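Long-range contacts in Peptide/nickel transport system substrate-binding protein (PDB 5KZT), which binds a peptide and probably delivers such peptides to a membrane transporter for uptake into the cell: residues 265-270 with 499-504; 309-314 with 376-381; 313-318 with 493-498; 317-322 with 343-348. All blocks are in the same frame, centred on the assembly; numbering follows the deposited sequence. Where two conformers were deposited one is given.

Contact 1 (265-270 with 499-504)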
loop_
_atom_site.group_PDB
_atom_site.type_symbol
_atom_site.label_atom_id
_atom_site.label_comp_id
_atom_site.label_asym_id
_atom_site.label_seq_id
_atom_site.Cartn_x
_atom_site.Cartn_y
_atom_site.Cartn_z
ATOM N N VAL A 265 3.851 18.814 -11.554
ATOM C CA VAL A 265 4.436 18.461 -10.272
ATOM C C VAL A 265 4.779 16.982 -10.304
ATOM O O VAL A 265 4.165 16.207 -11.046
ATOM C CB VAL A 265 3.491 18.744 -9.075
ATOM C CG1 VAL A 265 3.203 20.225 -8.923
ATOM C CG2 VAL A 265 2.186 17.990 -9.201
ATOM N N THR A 266 5.756 16.613 -9.482
ATOM C CA THR A 266 6.207 15.232 -9.349
ATOM C C THR A 266 6.115 14.863 -7.882
ATOM O O THR A 266 6.517 15.642 -7.017
ATOM C CB THR A 266 7.683 15.037 -9.782
ATOM O OG1 THR A 266 7.921 15.652 -11.050
ATOM C CG2 THR A 266 8.007 13.574 -9.906
ATOM N N VAL A 267 5.609 13.667 -7.614
ATOM C CA VAL A 267 5.474 13.161 -6.260
ATOM C C VAL A 267 6.328 11.895 -6.192
ATOM O O VAL A 267 6.110 10.989 -6.987
ATOM C CB VAL A 267 3.983 12.872 -5.979
ATOM C CG1 VAL A 267 3.784 12.086 -4.683
ATOM C CG2 VAL A 267 3.206 14.189 -5.947
ATOM N N ASN A 268 7.300 11.857 -5.273
ATOM C CA ASN A 268 8.064 10.637 -4.971
ATOM C C ASN A 268 7.258 9.840 -3.965
ATOM O O ASN A 268 7.027 10.284 -2.851
ATOM C CB ASN A 268 9.441 10.954 -4.383
ATOM C CG ASN A 268 10.220 9.700 -3.971
ATOM O OD1 ASN A 268 9.838 8.542 -4.279
ATOM N ND2 ASN A 268 11.329 9.921 -3.252
ATOM N N ASN A 269 6.848 8.650 -4.356
ATOM C CA ASN A 269 5.971 7.827 -3.540
ATOM C C ASN A 269 6.734 6.895 -2.565
ATOM O O ASN A 269 6.103 6.219 -1.772
ATOM C CB ASN A 269 5.047 7.015 -4.473
ATOM C CG ASN A 269 4.175 7.909 -5.378
ATOM O OD1 ASN A 269 4.541 8.211 -6.508
ATOM N ND2 ASN A 269 3.031 8.341 -4.872
ATOM N N SER A 270 8.071 6.833 -2.651
ATOM C CA SER A 270 8.899 5.834 -1.916
ATOM C C SER A 270 8.333 4.402 -2.008
ATOM O O SER A 270 8.407 3.632 -1.053
ATOM C CB SER A 270 9.080 6.230 -0.439
ATOM O OG SER A 270 9.778 7.460 -0.315
ATOM N N THR A 499 5.176 9.867 -9.438
ATOM C CA THR A 499 3.926 10.109 -10.144
ATOM C C THR A 499 3.919 11.571 -10.586
ATOM O O THR A 499 4.284 12.460 -9.812
ATOM C CB THR A 499 2.704 9.817 -9.248
ATOM O OG1 THR A 499 2.801 8.490 -8.719
ATOM C CG2 THR A 499 1.417 9.932 -10.036
ATOM N N ALA A 500 3.575 11.809 -11.843
ATOM C CA ALA A 500 3.522 13.173 -12.395
ATOM C C ALA A 500 2.072 13.608 -12.543
ATOM O O ALA A 500 1.197 12.802 -12.876
ATOM C CB ALA A 500 4.231 13.244 -13.730
ATOM N N TYR A 501 1.845 14.897 -12.327
ATOM C CA TYR A 501 0.524 15.506 -12.393
ATOM C C TYR A 501 0.621 16.895 -12.981
ATOM O O TYR A 501 1.675 17.540 -12.905
ATOM C CB TYR A 501 -0.096 15.699 -11.007
ATOM C CG TYR A 501 -0.310 14.475 -10.149
ATOM C CD1 TYR A 501 0.694 14.004 -9.322
ATOM C CD2 TYR A 501 -1.545 13.837 -10.116
ATOM C CE1 TYR A 501 0.499 12.892 -8.501
ATOM C CE2 TYR A 501 -1.762 12.724 -9.308
ATOM C CZ TYR A 501 -0.737 12.263 -8.493
ATOM O OH TYR A 501 -0.951 11.170 -7.688
ATOM N N LEU A 502 -0.479 17.352 -13.569
ATOM C CA LEU A 502 -0.757 18.775 -13.596
ATOM C C LEU A 502 -1.613 19.041 -12.381
ATOM O O LEU A 502 -2.520 18.258 -12.085
ATOM C CB LEU A 502 -1.485 19.205 -14.863
ATOM C CG LEU A 502 -0.725 19.181 -16.184
ATOM C CD1 LEU A 502 -1.549 19.909 -17.241
ATOM C CD2 LEU A 502 0.657 19.813 -16.080
ATOM N N GLN A 503 -1.313 20.127 -11.664
ATOM C CA GLN A 503 -2.015 20.486 -10.441
ATOM C C GLN A 503 -2.321 21.966 -10.449
ATOM O O GLN A 503 -1.399 22.761 -10.548
ATOM C CB GLN A 503 -1.138 20.165 -9.233
ATOM C CG GLN A 503 -1.816 20.397 -7.892
ATOM C CD GLN A 503 -0.937 19.974 -6.724
ATOM O OE1 GLN A 503 -0.599 18.801 -6.582
ATOM N NE2 GLN A 503 -0.551 20.936 -5.896
ATOM N N LYS A 504 -3.594 22.345 -10.315
ATOM C CA LYS A 504 -3.947 23.769 -10.356
ATOM C C LYS A 504 -3.248 24.529 -9.234
ATOM O O LYS A 504 -3.162 24.038 -8.098
ATOM C CB LYS A 504 -5.442 24.008 -10.210
ATOM C CG LYS A 504 -6.296 23.396 -11.295
ATOM C CD LYS A 504 -6.278 24.141 -12.600
ATOM C CE LYS A 504 -7.285 23.426 -13.497
ATOM N NZ LYS A 504 -7.265 23.940 -14.862
#

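Contact 2 (309-314 with 376-381)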
loop_
_atom_site.group_PDB
_atom_site.type_symbol
_atom_site.label_atom_id
_atom_site.label_comp_id
_atom_site.label_asym_id
_atom_site.label_seq_id
_atom_site.Cartn_x
_atom_site.Cartn_y
_atom_site.Cartn_z
ATOM N N THR A 309 10.787 4.957 -21.229
ATOM C CA THR A 309 9.838 4.762 -22.323
ATOM C C THR A 309 8.411 4.722 -21.816
ATOM O O THR A 309 7.552 5.437 -22.318
ATOM C CB THR A 309 10.147 3.438 -23.064
ATOM O OG1 THR A 309 11.510 3.474 -23.507
ATOM C CG2 THR A 309 9.210 3.217 -24.266
ATOM N N VAL A 310 8.155 3.875 -20.832
ATOM C CA VAL A 310 6.790 3.660 -20.340
ATOM C C VAL A 310 6.337 4.711 -19.325
ATOM O O VAL A 310 5.197 5.151 -19.387
ATOM C CB VAL A 310 6.639 2.241 -19.753
ATOM C CG1 VAL A 310 5.272 2.047 -19.091
ATOM C CG2 VAL A 310 6.887 1.205 -20.842
ATOM N N LEU A 311 7.209 5.099 -18.402
ATOM C CA LEU A 311 6.827 5.975 -17.286
ATOM C C LEU A 311 7.060 7.465 -17.543
ATOM O O LEU A 311 6.120 8.253 -17.525
ATOM C CB LEU A 311 7.552 5.534 -16.014
ATOM C CG LEU A 311 7.167 4.120 -15.548
ATOM C CD1 LEU A 311 7.982 3.725 -14.337
ATOM C CD2 LEU A 311 5.684 4.000 -15.229
ATOM N N LYS A 312 8.311 7.841 -17.774
ATOM C CA LYS A 312 8.679 9.223 -18.121
ATOM C C LYS A 312 8.141 10.252 -17.130
ATOM O O LYS A 312 7.689 11.332 -17.535
ATOM C CB LYS A 312 8.192 9.572 -19.537
ATOM C CG LYS A 312 8.817 8.738 -20.651
ATOM C CD LYS A 312 8.509 9.375 -22.004
ATOM C CE LYS A 312 9.214 8.658 -23.132
ATOM N NZ LYS A 312 8.773 9.134 -24.467
ATOM N N ASN A 313 8.185 9.921 -15.843
ATOM C CA ASN A 313 7.469 10.694 -14.834
ATOM C C ASN A 313 8.291 10.923 -13.580
ATOM O O ASN A 313 7.734 11.221 -12.525
ATOM C CB ASN A 313 6.144 9.981 -14.486
ATOM C CG ASN A 313 6.349 8.609 -13.870
ATOM O OD1 ASN A 313 7.469 8.203 -13.586
ATOM N ND2 ASN A 313 5.254 7.880 -13.664
ATOM N N GLY A 314 9.610 10.780 -13.695
ATOM C CA GLY A 314 10.496 10.810 -12.536
ATOM C C GLY A 314 10.806 9.454 -11.929
ATOM O O GLY A 314 11.686 9.356 -11.064
ATOM N N THR A 376 -5.278 0.157 -16.924
ATOM C CA THR A 376 -5.112 1.539 -17.384
ATOM C C THR A 376 -4.367 1.518 -18.723
ATOM O O THR A 376 -3.735 0.510 -19.096
ATOM C CB THR A 376 -4.337 2.395 -16.366
ATOM O OG1 THR A 376 -3.040 1.832 -16.142
ATOM C CG2 THR A 376 -5.090 2.467 -15.047
ATOM N N GLU A 377 -4.453 2.624 -19.454
ATOM C CA GLU A 377 -3.690 2.780 -20.698
ATOM C C GLU A 377 -2.210 2.539 -20.458
ATOM O O GLU A 377 -1.542 1.853 -21.244
ATOM C CB GLU A 377 -3.885 4.182 -21.287
ATOM C CG GLU A 377 -3.131 4.427 -22.592
ATOM C CD GLU A 377 -3.505 5.748 -23.237
ATOM O OE1 GLU A 377 -3.556 6.782 -22.540
ATOM O OE2 GLU A 377 -3.761 5.758 -24.456
ATOM N N ASN A 378 -1.686 3.103 -19.375
ATOM C CA ASN A 378 -0.249 2.975 -19.116
ATOM C C ASN A 378 0.147 1.577 -18.667
ATOM O O ASN A 378 1.247 1.134 -18.959
ATOM C CB ASN A 378 0.264 4.017 -18.112
ATOM C CG ASN A 378 1.774 4.224 -18.221
ATOM O OD1 ASN A 378 2.275 4.669 -19.261
ATOM N ND2 ASN A 378 2.502 3.898 -17.159
ATOM N N ALA A 379 -0.736 0.885 -17.954
ATOM C CA ALA A 379 -0.456 -0.504 -17.564
ATOM C C ALA A 379 -0.384 -1.408 -18.804
ATOM O O ALA A 379 0.459 -2.285 -18.863
ATOM C CB ALA A 379 -1.509 -1.014 -16.595
ATOM N N ARG A 380 -1.258 -1.168 -19.775
ATOM C CA ARG A 380 -1.237 -1.871 -21.068
ATOM C C ARG A 380 0.063 -1.597 -21.876
ATOM O O ARG A 380 0.645 -2.499 -22.448
ATOM C CB ARG A 380 -2.494 -1.490 -21.856
ATOM C CG ARG A 380 -2.620 -2.039 -23.272
ATOM C CD ARG A 380 -3.948 -1.586 -23.857
ATOM N NE ARG A 380 -4.035 -1.760 -25.313
ATOM C CZ ARG A 380 -5.115 -1.479 -26.052
ATOM N NH1 ARG A 380 -6.224 -0.991 -25.488
ATOM N NH2 ARG A 380 -5.093 -1.684 -27.373
ATOM N N LYS A 381 0.508 -0.344 -21.913
ATOM C CA LYS A 381 1.821 0.005 -22.459
ATOM C C LYS A 381 2.973 -0.735 -21.738
ATOM O O LYS A 381 3.909 -1.254 -22.374
ATOM C CB LYS A 381 2.034 1.515 -22.350
ATOM C CG LYS A 381 3.252 2.023 -23.085
ATOM C CD LYS A 381 3.469 3.495 -22.805
ATOM C CE LYS A 381 4.723 3.979 -23.493
ATOM N NZ LYS A 381 4.612 3.904 -24.975
HETATM O O HOH W 1 6.935 6.259 -24.893
#

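Contact 3 (313-318 with 493-498)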
loop_
_atom_site.group_PDB
_atom_site.type_symbol
_atom_site.label_atom_id
_atom_site.label_comp_id
_atom_site.label_asym_id
_atom_site.label_seq_id
_atom_site.Cartn_x
_atom_site.Cartn_y
_atom_site.Cartn_z
ATOM N N ASN A 313 8.185 9.921 -15.843
ATOM C CA ASN A 313 7.469 10.694 -14.834
ATOM C C ASN A 313 8.291 10.923 -13.580
ATOM O O ASN A 313 7.734 11.221 -12.525
ATOM C CB ASN A 313 6.144 9.981 -14.486
ATOM C CG ASN A 313 6.349 8.609 -13.870
ATOM O OD1 ASN A 313 7.469 8.203 -13.586
ATOM N ND2 ASN A 313 5.254 7.880 -13.664
ATOM N N GLY A 314 9.610 10.780 -13.695
ATOM C CA GLY A 314 10.496 10.810 -12.536
ATOM C C GLY A 314 10.806 9.454 -11.929
ATOM O O GLY A 314 11.686 9.356 -11.064
ATOM N N SER A 315 10.097 8.405 -12.342
ATOM C CA SER A 315 10.361 7.070 -11.804
ATOM C C SER A 315 11.750 6.648 -12.241
ATOM O O SER A 315 12.234 7.075 -13.287
ATOM C CB SER A 315 9.326 6.050 -12.293
ATOM O OG SER A 315 8.029 6.340 -11.798
ATOM N N LYS A 316 12.412 5.840 -11.427
ATOM C CA LYS A 316 13.728 5.335 -11.812
ATOM C C LYS A 316 13.882 3.845 -11.539
ATOM O O LYS A 316 13.123 3.301 -10.747
ATOM C CB LYS A 316 14.839 6.147 -11.157
ATOM C CG LYS A 316 14.925 6.115 -9.645
ATOM C CD LYS A 316 15.912 7.208 -9.203
ATOM C CE LYS A 316 16.495 6.928 -7.823
ATOM N NZ LYS A 316 15.568 7.350 -6.743
ATOM N N PRO A 317 14.834 3.188 -12.249
ATOM C CA PRO A 317 15.063 1.762 -12.044
ATOM C C PRO A 317 15.338 1.419 -10.602
ATOM O O PRO A 317 15.952 2.206 -9.885
ATOM C CB PRO A 317 16.296 1.475 -12.894
ATOM C CG PRO A 317 16.193 2.461 -13.995
ATOM C CD PRO A 317 15.732 3.712 -13.303
ATOM N N ALA A 318 14.846 0.252 -10.195
ATOM C CA ALA A 318 15.030 -0.274 -8.859
ATOM C C ALA A 318 15.836 -1.554 -8.981
ATOM O O ALA A 318 15.528 -2.403 -9.825
ATOM C CB ALA A 318 13.683 -0.571 -8.230
ATOM N N PRO A 493 12.518 -6.456 -8.387
ATOM C CA PRO A 493 12.293 -5.009 -8.443
ATOM C C PRO A 493 12.511 -4.441 -9.854
ATOM O O PRO A 493 13.480 -4.799 -10.520
ATOM C CB PRO A 493 13.304 -4.467 -7.451
ATOM C CG PRO A 493 13.398 -5.565 -6.431
ATOM C CD PRO A 493 13.371 -6.824 -7.245
ATOM N N LEU A 494 11.598 -3.573 -10.284
ATOM C CA LEU A 494 11.649 -2.993 -11.618
ATOM C C LEU A 494 11.899 -1.500 -11.526
ATOM O O LEU A 494 12.834 -1.012 -12.146
ATOM C CB LEU A 494 10.353 -3.279 -12.383
ATOM C CG LEU A 494 10.551 -4.054 -13.685
ATOM C CD1 LEU A 494 9.239 -4.579 -14.229
ATOM C CD2 LEU A 494 11.269 -3.183 -14.717
ATOM N N TYR A 495 11.066 -0.789 -10.763
ATOM C CA TYR A 495 11.227 0.660 -10.574
ATOM C C TYR A 495 10.783 1.193 -9.228
ATOM O O TYR A 495 9.958 0.590 -8.536
ATOM C CB TYR A 495 10.524 1.424 -11.700
ATOM C CG TYR A 495 8.994 1.352 -11.754
ATOM C CD1 TYR A 495 8.340 0.364 -12.488
ATOM C CD2 TYR A 495 8.210 2.311 -11.128
ATOM C CE1 TYR A 495 6.960 0.323 -12.576
ATOM C CE2 TYR A 495 6.829 2.280 -11.214
ATOM C CZ TYR A 495 6.203 1.289 -11.932
ATOM O OH TYR A 495 4.816 1.253 -12.008
ATOM N N GLN A 496 11.357 2.343 -8.882
ATOM C CA GLN A 496 10.984 3.105 -7.706
ATOM C C GLN A 496 10.039 4.172 -8.220
ATOM O O GLN A 496 10.411 4.960 -9.107
ATOM C CB GLN A 496 12.204 3.768 -7.081
ATOM C CG GLN A 496 13.343 2.817 -6.775
ATOM C CD GLN A 496 14.553 3.545 -6.235
ATOM O OE1 GLN A 496 14.471 4.159 -5.163
ATOM N NE2 GLN A 496 15.673 3.526 -6.986
ATOM N N ARG A 497 8.830 4.215 -7.684
ATOM C CA ARG A 497 7.764 4.980 -8.323
ATOM C C ARG A 497 7.759 6.457 -7.951
ATOM O O ARG A 497 7.837 6.814 -6.777
ATOM C CB ARG A 497 6.413 4.367 -7.981
ATOM C CG ARG A 497 5.291 4.724 -8.939
ATOM C CD ARG A 497 4.238 5.592 -8.320
ATOM N NE ARG A 497 3.289 4.908 -7.450
ATOM C CZ ARG A 497 2.125 4.337 -7.820
ATOM N NH1 ARG A 497 1.365 3.768 -6.897
ATOM N NH2 ARG A 497 1.713 4.289 -9.085
ATOM N N SER A 498 7.689 7.300 -8.975
ATOM C CA SER A 498 7.212 8.680 -8.836
ATOM C C SER A 498 5.982 8.839 -9.723
ATOM O O SER A 498 5.774 8.043 -10.643
ATOM C CB SER A 498 8.295 9.692 -9.220
ATOM O OG SER A 498 9.282 9.808 -8.202
HETATM O O HOH W 2 11.144 7.674 -8.224
#

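Contact 4 (317-322 with 343-348)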
loop_
_atom_site.group_PDB
_atom_site.type_symbol
_atom_site.label_atom_id
_atom_site.label_comp_id
_atom_site.label_asym_id
_atom_site.label_seq_id
_atom_site.Cartn_x
_atom_site.Cartn_y
_atom_site.Cartn_z
ATOM N N PRO A 317 14.834 3.188 -12.249
ATOM C CA PRO A 317 15.063 1.762 -12.044
ATOM C C PRO A 317 15.338 1.419 -10.602
ATOM O O PRO A 317 15.952 2.206 -9.885
ATOM C CB PRO A 317 16.296 1.475 -12.894
ATOM C CG PRO A 317 16.193 2.461 -13.995
ATOM C CD PRO A 317 15.732 3.712 -13.303
ATOM N N ALA A 318 14.846 0.252 -10.195
ATOM C CA ALA A 318 15.030 -0.274 -8.859
ATOM C C ALA A 318 15.836 -1.554 -8.981
ATOM O O ALA A 318 15.528 -2.403 -9.825
ATOM C CB ALA A 318 13.683 -0.571 -8.230
ATOM N N ASN A 319 16.866 -1.671 -8.151
ATOM C CA ASN A 319 17.639 -2.908 -7.979
ATOM C C ASN A 319 17.634 -3.350 -6.513
ATOM O O ASN A 319 18.536 -4.067 -6.040
ATOM C CB ASN A 319 19.052 -2.677 -8.472
ATOM C CG ASN A 319 19.096 -2.283 -9.932
ATOM O OD1 ASN A 319 19.474 -1.165 -10.273
ATOM N ND2 ASN A 319 18.703 -3.180 -10.793
ATOM N N ASN A 320 16.609 -2.880 -5.797
ATOM C CA ASN A 320 16.333 -3.196 -4.413
ATOM C C ASN A 320 14.817 -3.192 -4.219
ATOM O O ASN A 320 14.082 -2.419 -4.863
ATOM C CB ASN A 320 16.903 -2.150 -3.472
ATOM C CG ASN A 320 18.405 -2.005 -3.585
ATOM O OD1 ASN A 320 18.895 -1.309 -4.469
ATOM N ND2 ASN A 320 19.136 -2.666 -2.693
ATOM N N LEU A 321 14.352 -4.021 -3.301
ATOM C CA LEU A 321 12.978 -3.969 -2.833
ATOM C C LEU A 321 12.724 -2.710 -2.016
ATOM O O LEU A 321 11.698 -2.030 -2.195
ATOM C CB LEU A 321 12.666 -5.200 -1.983
ATOM C CG LEU A 321 11.319 -5.189 -1.294
ATOM C CD1 LEU A 321 10.194 -5.016 -2.301
ATOM C CD2 LEU A 321 11.162 -6.456 -0.462
ATOM N N VAL A 322 13.648 -2.412 -1.105
ATOM C CA VAL A 322 13.563 -1.223 -0.268
ATOM C C VAL A 322 13.959 -0.022 -1.135
ATOM O O VAL A 322 14.964 -0.074 -1.821
ATOM C CB VAL A 322 14.455 -1.337 0.984
ATOM C CG1 VAL A 322 14.490 -0.019 1.758
ATOM C CG2 VAL A 322 13.985 -2.495 1.869
ATOM N N HIS A 343 20.995 -5.578 -6.561
ATOM C CA HIS A 343 20.677 -6.975 -6.807
ATOM C C HIS A 343 19.967 -7.141 -8.139
ATOM O O HIS A 343 19.225 -6.247 -8.551
ATOM C CB HIS A 343 19.763 -7.485 -5.699
ATOM C CG HIS A 343 20.277 -7.201 -4.337
ATOM N ND1 HIS A 343 21.081 -8.081 -3.649
ATOM C CD2 HIS A 343 20.131 -6.117 -3.542
ATOM C CE1 HIS A 343 21.400 -7.553 -2.481
ATOM N NE2 HIS A 343 20.844 -6.359 -2.394
ATOM N N LEU A 344 20.194 -8.283 -8.796
ATOM C CA LEU A 344 19.488 -8.666 -10.031
ATOM C C LEU A 344 19.438 -7.532 -11.071
ATOM O O LEU A 344 18.363 -7.088 -11.506
ATOM C CB LEU A 344 18.062 -9.153 -9.721
ATOM C CG LEU A 344 17.939 -10.299 -8.703
ATOM C CD1 LEU A 344 16.467 -10.488 -8.324
ATOM C CD2 LEU A 344 18.542 -11.591 -9.208
ATOM N N GLU A 345 20.624 -7.071 -11.442
ATOM C CA GLU A 345 20.780 -6.042 -12.460
ATOM C C GLU A 345 20.515 -6.594 -13.854
ATOM O O GLU A 345 20.907 -7.715 -14.171
ATOM C CB GLU A 345 22.178 -5.423 -12.387
ATOM C CG GLU A 345 22.415 -4.655 -11.093
ATOM C CD GLU A 345 23.786 -4.005 -11.031
ATOM O OE1 GLU A 345 23.988 -2.970 -11.684
ATOM O OE2 GLU A 345 24.655 -4.517 -10.304
ATOM N N TYR A 346 19.858 -5.792 -14.681
ATOM C CA TYR A 346 19.631 -6.119 -16.088
ATOM C C TYR A 346 20.881 -6.630 -16.794
ATOM O O TYR A 346 21.909 -5.951 -16.808
ATOM C CB TYR A 346 19.121 -4.885 -16.809
ATOM C CG TYR A 346 19.043 -4.999 -18.321
ATOM C CD1 TYR A 346 18.188 -5.921 -18.931
ATOM C CD2 TYR A 346 19.807 -4.167 -19.141
ATOM C CE1 TYR A 346 18.100 -6.012 -20.309
ATOM C CE2 TYR A 346 19.718 -4.247 -20.517
ATOM C CZ TYR A 346 18.874 -5.163 -21.095
ATOM O OH TYR A 346 18.796 -5.223 -22.456
ATOM N N ASP A 347 20.766 -7.815 -17.386
ATOM C CA ASP A 347 21.889 -8.499 -18.047
ATOM C C ASP A 347 21.331 -9.575 -18.987
ATOM O O ASP A 347 20.989 -10.669 -18.541
ATOM C CB ASP A 347 22.816 -9.120 -16.982
ATOM C CG ASP A 347 24.136 -9.639 -17.545
ATOM O OD1 ASP A 347 24.163 -10.293 -18.616
ATOM O OD2 ASP A 347 25.169 -9.405 -16.879
ATOM N N VAL A 348 21.241 -9.272 -20.282
ATOM C CA VAL A 348 20.649 -10.214 -21.237
ATOM C C VAL A 348 21.443 -11.538 -21.284
ATOM O O VAL A 348 20.841 -12.622 -21.288
ATOM C CB VAL A 348 20.478 -9.608 -22.654
ATOM C CG1 VAL A 348 19.929 -10.646 -23.632
ATOM C CG2 VAL A 348 19.543 -8.395 -22.620
#

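Contact 1 (265-270 with 499-504)
V265 to V267 of strand 264-277 and T499 to Y501 of strand 491-503 run side by side as antiparallel neighbours in the mixed sheet. Two hydrogen-bonded pairs flank a non-hydrogen-bonded one. V265 N reaches Y501 O at 2.9 Å and Y501 N returns to V265 O at 3.0 Å; V267 N and T499 O close the second pair at 2.8 Å, with T499 N on V267 O at 2.9 Å. Between them, T266 faces A500, where the strands draw in and A500 CA comes within 3.4 Å of V265 O.

V265, V267 and Y501 share one face. CG2 of V265, wedged between its own backbone N and carbonyl carbon (chi1 -64°), meets Y501 CB at 3.7 Å and also lies beside Q503. CG2 of V267 touches the Y501 ring at CE1, 3.9 Å away, meeting it at a slant. Further along, the side chains of N269 and T499 cross at about a right angle, with the T499 hydroxyl against the N269 amide.

On its other edge strand 491-503 pairs with strand 247-250: A500 and L502 bond to the backbones of L250 and T248, and R247 makes a cation-pi contact with the Y501 ring and a hydrogen bond to Q503 OE1.

Contact 2 (309-314 with 376-381)
V310 and L311, in the last part of helix 303-311, pack against N378 and K381 in the first turns of helix 377-393. The van der Waals part is small. A methyl of L311, CD2, sits against the N378 amide, the two side chains crossing at about a right angle, and CG1 of V310 lies near the same amide. K381 adds its aliphatic chain: extended as far as CE, it lays CE 3.8 Å from V310 CA and 3.4 Å from T309 O; the bend at chi4 (65°) then turns NZ to a water.

The polar link that is clear runs through this water. T309 O takes a hydrogen bond from it at 2.8 Å; the water also receives a weak one from K381 NZ at 3.3 Å, and another weak one from K312 NZ. The two ammonium groups stay apart, K312 NZ 6.7 Å from K381 NZ, and K312 forms a salt bridge with D253.

At the start of helix 377-393, T376 is the N-cap, its OG1 accepting from A379 N at 3.1 Å. The same hydroxyl makes a weak hydrogen bond to the backbone of the bound peptide, while N378 and L311 also pack on the ligand: two helices meeting at the wall of the peptide-binding site.

Contact 3 (313-318 with 493-498)
S315 turns OG back beside its own backbone N (chi1 -65°), and Q496 runs out straight before its amide twists (chi3 63°); these two settings put one polar group from each segment onto the backbone of the other. S315 OG accepts from S498 N at 3.0 Å and donates to N313 OD1 at 2.6 Å. N313 OD1 also takes S315 N, an Asx turn, so two donors from one residue grip it. At the other end Q496 NE2 reaches P317 O at 3.2 Å, with the carbonyl oxygen in the amide plane, while Q496 OE1 is taken by E324 N.

Between these side-chain bonds lies a short antiparallel pairing. Q496 N to K316 O is short and nearly along the C=O axis, at 2.7 Å; K316 N to Q496 O is longer, 3.2 Å. A318 N then bonds L494 O from above its carbonyl plane, at 3.1 Å. CB of A318 lies 3.7 Å from Q496 CG and also touches P493 CB, and the K316 chain slants over the Q496 amide. A water joins Q496 O to S498 OG.

L494 and Y495 both face F273, a classic beta bulge on the other edge of strand 491-503. The same strand also lines the ligand site: Y495 OH bonds a basic side chain of the bound peptide, and R497 NH2 bonds its backbone.

Contact 4 (317-322 with 343-348)
N319 and H343 bring two irregular loops together with their CA atoms 5.2 Å apart, tied by a single backbone bond, H343 N to N319 O at 2.9 Å, with the donor in the carbonyl plane.

N319 O also lies at the edge of the H343 imidazole, in the ring plane, 3.6 Å from CD2. The N320 amide comes to the same edge, with ND2 3.7 Å from H343 CD2, and stands almost upright to the ring, the planes 87° apart. Neither group is left loose. N320 ND2 donates to G341 O and to E481 OE2, whereas the imidazole is held at both nitrogens, ND1 by T486 OG1 and NE2 by S340 OG, which should fix its rotation. On the other side of the backbone bond N319 CB rests 3.6 Å from H343 O, and its amide leans on the CA and CG of E345.

K303 of helix 303-311 ties the two loops together, its NZ bonding both A318 O and L344 O. Beyond the contact D347 is the N-cap of helix 348-362, its OD1 accepting a hydrogen bond from E350 N. This is buried loop-to-loop packing, in which an excursion through helix 336-340 is pinched together at its base against helix 471-487, the H343 side chain lying on E481, K482 and L485 of that helix.

Contacts 1 and 3 lie 13 Å apart between centres on one strand, 491-503, which pairs with 264-277 in the first and with the short 316-317 in the second. Contact 2 comes just before contact 3 along the chain, sharing N313 and G314, and L311 CD1 touches Y495 CD2 at 3.5 Å. Contact 4 follows through P317 and A318, its centre 11 Å from that of contact 3, where P493 packs on N320. Residues 309-322 thus thread from helix to sheet edge to loop. Contacts 2 and 3 both reach the bound peptide; contact 4 lies farthest of the four from the chain's centre, and its nearest atoms are about 7 Å from contact 1.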